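PDB 4MAD: beta-galactosidase from Bacillus circulans, which probably hydrolyses terminal non-reducing beta-D-galactose residues in beta-D-galactosides. Local coordinates for residues Q17-Y20 with F24-D27; E30-S35 with E274-N279. One frame throughout, in Å; residues are numbered along the deposited sequence.

Interaction 1: residues Q17-Y20 with F24-D27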
ATOM      1  N   GLN A  17     -28.755 -11.427  -9.444  1.00 33.90           N
ATOM      2  CA  GLN A  17     -27.799 -12.375  -8.902  1.00 31.10           C
ATOM      3  C   GLN A  17     -26.840 -12.867  -9.967  1.00 29.13           C
ATOM      4  O   GLN A  17     -27.280 -13.315 -10.980  1.00 28.05           O
ATOM      5  CB  GLN A  17     -28.510 -13.578  -8.321  1.00 31.67           C
ATOM      6  CG  GLN A  17     -27.566 -14.664  -7.884  1.00 33.50           C
ATOM      7  CD  GLN A  17     -28.248 -15.886  -7.311  1.00 37.22           C
ATOM      8  OE1 GLN A  17     -29.422 -16.033  -7.384  1.00 36.29           O
ATOM      9  NE2 GLN A  17     -27.494 -16.732  -6.735  1.00 32.57           N
ATOM     10  N   LEU A  18     -25.545 -12.838  -9.709  1.00 23.31           N
ATOM     11  CA  LEU A  18     -24.590 -13.434 -10.604  1.00 23.35           C
ATOM     12  C   LEU A  18     -24.430 -14.892 -10.298  1.00 22.36           C
ATOM     13  O   LEU A  18     -24.136 -15.239  -9.218  1.00 22.87           O
ATOM     14  CB  LEU A  18     -23.216 -12.777 -10.462  1.00 22.96           C
ATOM     15  CG  LEU A  18     -22.121 -13.302 -11.379  1.00 20.91           C
ATOM     16  CD1 LEU A  18     -22.342 -12.890 -12.813  1.00 27.30           C
ATOM     17  CD2 LEU A  18     -20.757 -12.908 -10.924  1.00 18.02           C
ATOM     18  N   THR A  19     -24.611 -15.716 -11.304  1.00 24.23           N
ATOM     19  CA  THR A  19     -24.418 -17.156 -11.170  1.00 25.97           C
ATOM     20  C   THR A  19     -23.701 -17.661 -12.393  1.00 27.10           C
ATOM     21  O   THR A  19     -23.313 -16.908 -13.211  1.00 25.75           O
ATOM     22  CB  THR A  19     -25.740 -17.934 -11.064  1.00 27.54           C
ATOM     23  OG1 THR A  19     -26.442 -17.811 -12.280  1.00 26.09           O
ATOM     24  CG2 THR A  19     -26.567 -17.405  -9.997  1.00 25.09           C
ATOM     25  N   TYR A  20     -23.472 -18.947 -12.446  1.00 26.49           N
ATOM     26  CA  TYR A  20     -22.932 -19.517 -13.642  1.00 30.03           C
ATOM     27  C   TYR A  20     -23.164 -20.964 -13.894  1.00 32.56           C
ATOM     28  O   TYR A  20     -23.148 -21.763 -13.000  1.00 32.94           O
ATOM     29  CB  TYR A  20     -21.393 -19.498 -13.647  1.00 30.13           C
ATOM     30  CG  TYR A  20     -20.737 -20.306 -12.588  1.00 29.49           C
ATOM     31  CD1 TYR A  20     -20.383 -21.621 -12.795  1.00 31.42           C
ATOM     32  CD2 TYR A  20     -20.457 -19.758 -11.382  1.00 34.10           C
ATOM     33  CE1 TYR A  20     -19.766 -22.342 -11.822  1.00 32.12           C
ATOM     34  CE2 TYR A  20     -19.891 -20.473 -10.396  1.00 35.59           C
ATOM     35  CZ  TYR A  20     -19.543 -21.767 -10.623  1.00 32.42           C
ATOM     36  OH  TYR A  20     -18.971 -22.447  -9.666  1.00 34.22           O
ATOM     37  N   PHE A  24     -21.095 -17.176 -17.123  1.00 27.03           N
ATOM     38  CA  PHE A  24     -21.687 -16.336 -16.100  1.00 24.72           C
ATOM     39  C   PHE A  24     -23.075 -15.943 -16.551  1.00 26.20           C
ATOM     40  O   PHE A  24     -23.292 -15.747 -17.689  1.00 27.04           O
ATOM     41  CB  PHE A  24     -20.872 -15.069 -15.835  1.00 24.35           C
ATOM     42  CG  PHE A  24     -19.554 -15.315 -15.167  1.00 22.59           C
ATOM     43  CD1 PHE A  24     -19.487 -15.727 -13.889  1.00 22.24           C
ATOM     44  CD2 PHE A  24     -18.396 -15.135 -15.824  1.00 26.48           C
ATOM     45  CE1 PHE A  24     -18.300 -15.958 -13.274  1.00 21.48           C
ATOM     46  CE2 PHE A  24     -17.213 -15.379 -15.205  1.00 30.00           C
ATOM     47  CZ  PHE A  24     -17.190 -15.775 -13.922  1.00 27.52           C
ATOM     48  N   LEU A  25     -23.967 -15.815 -15.598  1.00 24.96           N
ATOM     49  CA  LEU A  25     -25.289 -15.321 -15.815  1.00 26.99           C
ATOM     50  C   LEU A  25     -25.631 -14.275 -14.812  1.00 25.85           C
ATOM     51  O   LEU A  25     -25.452 -14.459 -13.649  1.00 24.93           O
ATOM     52  CB  LEU A  25     -26.322 -16.430 -15.668  1.00 27.19           C
ATOM     53  CG  LEU A  25     -25.979 -17.739 -16.302  1.00 31.64           C
ATOM     54  CD1 LEU A  25     -26.622 -18.930 -15.701  1.00 35.97           C
ATOM     55  CD2 LEU A  25     -26.144 -17.672 -17.722  1.00 33.53           C
ATOM     56  N   LEU A  26     -26.175 -13.198 -15.338  1.00 27.13           N
ATOM     57  CA  LEU A  26     -26.789 -12.151 -14.577  1.00 30.00           C
ATOM     58  C   LEU A  26     -28.110 -11.641 -15.178  1.00 34.40           C
ATOM     59  O   LEU A  26     -28.171 -11.291 -16.320  1.00 34.74           O
ATOM     60  CB  LEU A  26     -25.839 -11.002 -14.501  1.00 28.93           C
ATOM     61  CG  LEU A  26     -26.180  -9.860 -13.604  1.00 33.27           C
ATOM     62  CD1 LEU A  26     -26.136 -10.221 -12.218  1.00 36.00           C
ATOM     63  CD2 LEU A  26     -25.310  -8.750 -13.812  1.00 38.24           C
ATOM     64  N   ASP A  27     -29.128 -11.513 -14.365  1.00 38.64           N
ATOM     65  CA  ASP A  27     -30.338 -10.861 -14.831  1.00 41.51           C
ATOM     66  C   ASP A  27     -30.874 -11.528 -16.087  1.00 43.29           C
ATOM     67  O   ASP A  27     -31.259 -10.847 -17.030  1.00 45.07           O
ATOM     68  CB  ASP A  27     -30.070  -9.404 -15.177  1.00 42.85           C
ATOM     69  CG  ASP A  27     -30.028  -8.505 -13.976  1.00 45.41           C
ATOM     70  OD1 ASP A  27     -30.504  -8.913 -12.913  1.00 47.20           O
ATOM     71  OD2 ASP A  27     -29.471  -7.412 -14.095  1.00 46.47           O
TER
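Thr-19 and Leu-25 face each other as an antiparallel hydrogen-bonded pair. Thr-19 N gives its hydrogen to Leu-25 O at 2.8 Å, nearly straight and in the carbonyl plane, and Leu-25 N returns the bond to Thr-19 O at 2.7 Å, this time with the donor well above the carbonyl plane. The flanking CA-H groups add weaker support: Leu-18 CA lies 3.3 Å from Leu-25 O, and Phe-24 CA approaches Thr-19 O from the other strand. Three residues connect the two strands, making a beta hairpin that forms two strands of a small three-stranded antiparallel sheet beside the (beta/alpha)8 barrel. On the Thr-19 side of this sheet, the Leu-25 side chain can be followed outward: CB sits 3.7 Å from Thr-19 OG1, CG stays near the same hydroxyl oxygen, and CD1 ends 3.6 Å from it. With OG1 set between its backbone N and carbonyl carbon (chi1 66°), the threonine brings its oxygen to that leucine flank. The opposite face carries Leu-18, Tyr-20, Phe-24 and Leu-26. Leu-18 CD1 rests 4.0 Å from Phe-24 CB, oblique to the ring, while Tyr-20 CB meets Phe-24 CD1 at 4.2 Å. Beyond the hairpin, the Tyr-20 ring meets that of Phe-218, and Leu-18 and Tyr-20 both touch Leu-197 on barrel strand 197-202.

Interaction 2: residues E30-S35 with E274-N279; sequences EIRLLS and EILKQN
Leu-276 O is gripped by two donors, Arg-32 NH1 at 3.0 Å and Asn-279 N at 2.9 Å. The arginine bond is fairly straight at the hydrogen (164°) and lies in the carbonyl plane on a lone pair, with the oxygen at the guanidinium edge. To get there the arginine leaves its backbone with CG anti to N and then bends at chi3 (-68°). Its NH1 also bonds to Gly-280 O, so one nitrogen ties two carbonyls of the same chain reversal. That reversal is a Schellman motif ending helix 265-276 of the (beta/alpha)8 barrel: Asn-279, with positive phi, is its C-prime residue, and Gly-280 N reaches back to Ile-275 O. A cationic group at this C-terminal end is likely to interact favourably with the helix dipole. Asn-279 OD1 stands over one guanidinium face, 4.0 Å from Arg-32 NH2, the amide plane turned 80° from the guanidinium. Alongside the polar bond, Leu-276 CD2 comes within 3.5 Å of Arg-32 NH1 and meets Leu-34 CD2 at 4.2 Å, the two leucine side chains crossing at about a right angle. Shortening Arg-32 to an alanine is likely to leave Leu-276 O and Gly-280 O without their shared donor and to uncover the flank of Leu-276. Tyr-339 of helix 327-339 packs against both Arg-32 and Leu-276.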
ATOM      1  N   GLU A  30     -26.525 -14.157 -20.370  1.00 31.29           N
ATOM      2  CA  GLU A  30     -25.099 -14.327 -20.343  1.00 30.85           C
ATOM      3  C   GLU A  30     -24.428 -12.989 -20.227  1.00 27.19           C
ATOM      4  O   GLU A  30     -24.905 -12.024 -20.746  1.00 25.99           O
ATOM      5  CB  GLU A  30     -24.610 -15.080 -21.552  1.00 30.05           C
ATOM      6  CG  GLU A  30     -25.345 -16.349 -21.716  1.00 42.00           C
ATOM      7  CD  GLU A  30     -24.703 -17.341 -22.637  1.00 51.19           C
ATOM      8  OE1 GLU A  30     -23.812 -16.963 -23.401  1.00 54.51           O
ATOM      9  OE2 GLU A  30     -25.105 -18.498 -22.579  1.00 50.91           O
ATOM     10  N   ILE A  31     -23.342 -12.975 -19.453  1.00 23.69           N
ATOM     11  CA  ILE A  31     -22.522 -11.807 -19.304  1.00 21.43           C
ATOM     12  C   ILE A  31     -21.048 -12.203 -19.354  1.00 21.82           C
ATOM     13  O   ILE A  31     -20.662 -13.237 -18.902  1.00 22.00           O
ATOM     14  CB  ILE A  31     -22.779 -11.123 -17.986  1.00 22.45           C
ATOM     15  CG1 ILE A  31     -22.009  -9.817 -17.897  1.00 21.61           C
ATOM     16  CG2 ILE A  31     -22.443 -11.999 -16.857  1.00 23.99           C
ATOM     17  CD1 ILE A  31     -22.604  -8.836 -17.057  1.00 28.90           C
ATOM     18  N   ARG A  32     -20.224 -11.348 -19.898  1.00 22.17           N
ATOM     19  CA  ARG A  32     -18.803 -11.521 -19.749  1.00 20.43           C
ATOM     20  C   ARG A  32     -18.372 -10.413 -18.796  1.00 18.30           C
ATOM     21  O   ARG A  32     -18.652  -9.309 -19.038  1.00 21.24           O
ATOM     22  CB  ARG A  32     -18.089 -11.363 -21.074  1.00 22.59           C
ATOM     23  CG  ARG A  32     -16.672 -11.711 -21.014  1.00 21.71           C
ATOM     24  CD  ARG A  32     -15.909 -11.015 -22.042  1.00 24.52           C
ATOM     25  NE  ARG A  32     -16.213 -11.445 -23.382  1.00 24.07           N
ATOM     26  CZ  ARG A  32     -15.515 -12.328 -24.083  1.00 32.86           C
ATOM     27  NH1 ARG A  32     -14.443 -12.930 -23.601  1.00 22.41           N
ATOM     28  NH2 ARG A  32     -15.894 -12.589 -25.308  1.00 34.95           N
ATOM     29  N   LEU A  33     -17.710 -10.736 -17.702  1.00 18.52           N
ATOM     30  CA  LEU A  33     -17.259  -9.699 -16.798  1.00 16.21           C
ATOM     31  C   LEU A  33     -15.997  -9.093 -17.333  1.00 19.20           C
ATOM     32  O   LEU A  33     -15.003  -9.766 -17.542  1.00 17.16           O
ATOM     33  CB  LEU A  33     -17.074 -10.218 -15.377  1.00 17.97           C
ATOM     34  CG  LEU A  33     -18.338 -10.833 -14.822  1.00 19.74           C
ATOM     35  CD1 LEU A  33     -18.115 -11.642 -13.653  1.00 22.89           C
ATOM     36  CD2 LEU A  33     -19.343  -9.805 -14.523  1.00 19.62           C
ATOM     37  N   LEU A  34     -16.076  -7.800 -17.547  1.00 18.96           N
ATOM     38  CA  LEU A  34     -14.940  -7.039 -17.898  1.00 18.88           C
ATOM     39  C   LEU A  34     -14.777  -6.080 -16.744  1.00 19.22           C
ATOM     40  O   LEU A  34     -15.486  -5.117 -16.713  1.00 19.43           O
ATOM     41  CB  LEU A  34     -15.214  -6.259 -19.171  1.00 16.32           C
ATOM     42  CG  LEU A  34     -15.347  -7.092 -20.439  1.00 20.49           C
ATOM     43  CD1 LEU A  34     -15.627  -6.233 -21.588  1.00 16.20           C
ATOM     44  CD2 LEU A  34     -14.118  -7.844 -20.675  1.00 17.80           C
ATOM     45  N   SER A  35     -13.796  -6.328 -15.889  1.00 17.06           N
ATOM     46  CA  SER A  35     -13.616  -5.603 -14.662  1.00 17.93           C
ATOM     47  C   SER A  35     -12.285  -4.900 -14.585  1.00 17.21           C
ATOM     48  O   SER A  35     -11.310  -5.328 -15.113  1.00 15.20           O
ATOM     49  CB  SER A  35     -13.820  -6.542 -13.461  1.00 15.45           C
ATOM     50  OG  SER A  35     -13.463  -6.000 -12.242  1.00 21.65           O
ATOM     51  N   GLU A 274      -5.977 -13.140 -26.100  1.00 18.56           N
ATOM     52  CA  GLU A 274      -5.833 -14.536 -25.774  1.00 18.70           C
ATOM     53  C   GLU A 274      -6.902 -14.884 -24.767  1.00 17.77           C
ATOM     54  O   GLU A 274      -7.441 -15.918 -24.804  1.00 18.52           O
ATOM     55  CB  GLU A 274      -4.442 -14.831 -25.215  1.00 20.55           C
ATOM     56  CG  GLU A 274      -3.930 -16.194 -25.459  1.00 28.07           C
ATOM     57  CD  GLU A 274      -2.628 -16.537 -24.685  1.00 34.40           C
ATOM     58  OE1 GLU A 274      -2.053 -15.665 -24.025  1.00 33.49           O
ATOM     59  OE2 GLU A 274      -2.226 -17.692 -24.750  1.00 28.24           O
ATOM     60  N   ILE A 275      -7.117 -14.007 -23.827  1.00 13.82           N
ATOM     61  CA  ILE A 275      -8.094 -14.262 -22.815  1.00 15.45           C
ATOM     62  C   ILE A 275      -9.492 -14.270 -23.392  1.00 15.09           C
ATOM     63  O   ILE A 275     -10.246 -15.136 -23.130  1.00 17.00           O
ATOM     64  CB  ILE A 275      -8.049 -13.196 -21.718  1.00 13.29           C
ATOM     65  CG1 ILE A 275      -6.754 -13.326 -20.934  1.00 15.11           C
ATOM     66  CG2 ILE A 275      -9.246 -13.277 -20.841  1.00 15.00           C
ATOM     67  CD1 ILE A 275      -6.535 -12.296 -19.892  1.00 14.64           C
ATOM     68  N   LEU A 276      -9.801 -13.244 -24.140  1.00 14.33           N
ATOM     69  CA  LEU A 276     -11.153 -13.017 -24.609  1.00 14.41           C
ATOM     70  C   LEU A 276     -11.635 -14.103 -25.593  1.00 15.66           C
ATOM     71  O   LEU A 276     -12.773 -14.459 -25.599  1.00 18.13           O
ATOM     72  CB  LEU A 276     -11.293 -11.601 -25.156  1.00 14.56           C
ATOM     73  CG  LEU A 276     -10.999 -10.445 -24.212  1.00 12.89           C
ATOM     74  CD1 LEU A 276     -11.090  -9.133 -24.916  1.00 16.63           C
ATOM     75  CD2 LEU A 276     -11.994 -10.498 -23.113  1.00 16.36           C
ATOM     76  N   LYS A 277     -10.722 -14.559 -26.424  1.00 15.39           N
ATOM     77  CA  LYS A 277     -10.998 -15.540 -27.475  1.00 17.80           C
ATOM     78  C   LYS A 277     -11.398 -16.875 -26.859  1.00 16.99           C
ATOM     79  O   LYS A 277     -12.004 -17.657 -27.463  1.00 18.69           O
ATOM     80  CB  LYS A 277      -9.817 -15.699 -28.418  1.00 16.58           C
ATOM     81  CG  LYS A 277      -9.587 -14.538 -29.388  1.00 17.87           C
ATOM     82  CD  LYS A 277      -8.954 -15.023 -30.681  1.00 28.86           C
ATOM     83  CE  LYS A 277      -8.633 -13.936 -31.676  1.00 29.88           C
ATOM     84  NZ  LYS A 277      -7.651 -13.018 -31.126  1.00 30.78           N
ATOM     85  N   GLN A 278     -11.021 -17.083 -25.621  1.00 17.87           N
ATOM     86  CA  GLN A 278     -11.333 -18.305 -24.878  1.00 18.43           C
ATOM     87  C   GLN A 278     -12.619 -18.130 -24.096  1.00 18.16           C
ATOM     88  O   GLN A 278     -12.936 -18.910 -23.274  1.00 17.57           O
ATOM     89  CB  GLN A 278     -10.221 -18.735 -23.930  1.00 17.80           C
ATOM     90  CG  GLN A 278      -9.032 -19.216 -24.580  1.00 20.49           C
ATOM     91  CD  GLN A 278      -7.937 -19.537 -23.598  1.00 19.96           C
ATOM     92  OE1 GLN A 278      -7.152 -18.697 -23.297  1.00 24.27           O
ATOM     93  NE2 GLN A 278      -7.931 -20.708 -23.080  1.00 16.81           N
ATOM     94  N   ASN A 279     -13.323 -17.069 -24.403  1.00 16.29           N
ATOM     95  CA  ASN A 279     -14.517 -16.708 -23.700  1.00 16.92           C
ATOM     96  C   ASN A 279     -14.206 -16.413 -22.236  1.00 17.12           C
ATOM     97  O   ASN A 279     -14.984 -16.672 -21.368  1.00 17.88           O
ATOM     98  CB  ASN A 279     -15.569 -17.783 -23.782  1.00 18.38           C
ATOM     99  CG  ASN A 279     -16.940 -17.234 -23.605  1.00 24.68           C
ATOM    100  OD1 ASN A 279     -17.126 -16.080 -23.678  1.00 23.43           O
ATOM    101  ND2 ASN A 279     -17.902 -18.081 -23.358  1.00 27.95           N
TER

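How the interactions relate
The two interactions follow in series along the chain, with centres about 14 Å apart on the same side of its centre. Interaction 1 forms the first two strands of the three-stranded sheet; the third, strand 29-30, ends at the first residue of segment 30-35, which reaches barrel strand 34-38. Interaction 2 then joins that approach to the end of helix 265-276, 239 residues on, just ahead of the last barrel strand, 281-284. The contacts meet through a probable hydrogen bond between Phe-24 O and Ile-31 N, while Leu-33 CD1 packs against Leu-18 and Phe-24. The N-terminal hairpin is thus joined to the place where the barrel's first and last strands close the ring, away from the predicted catalytic residues.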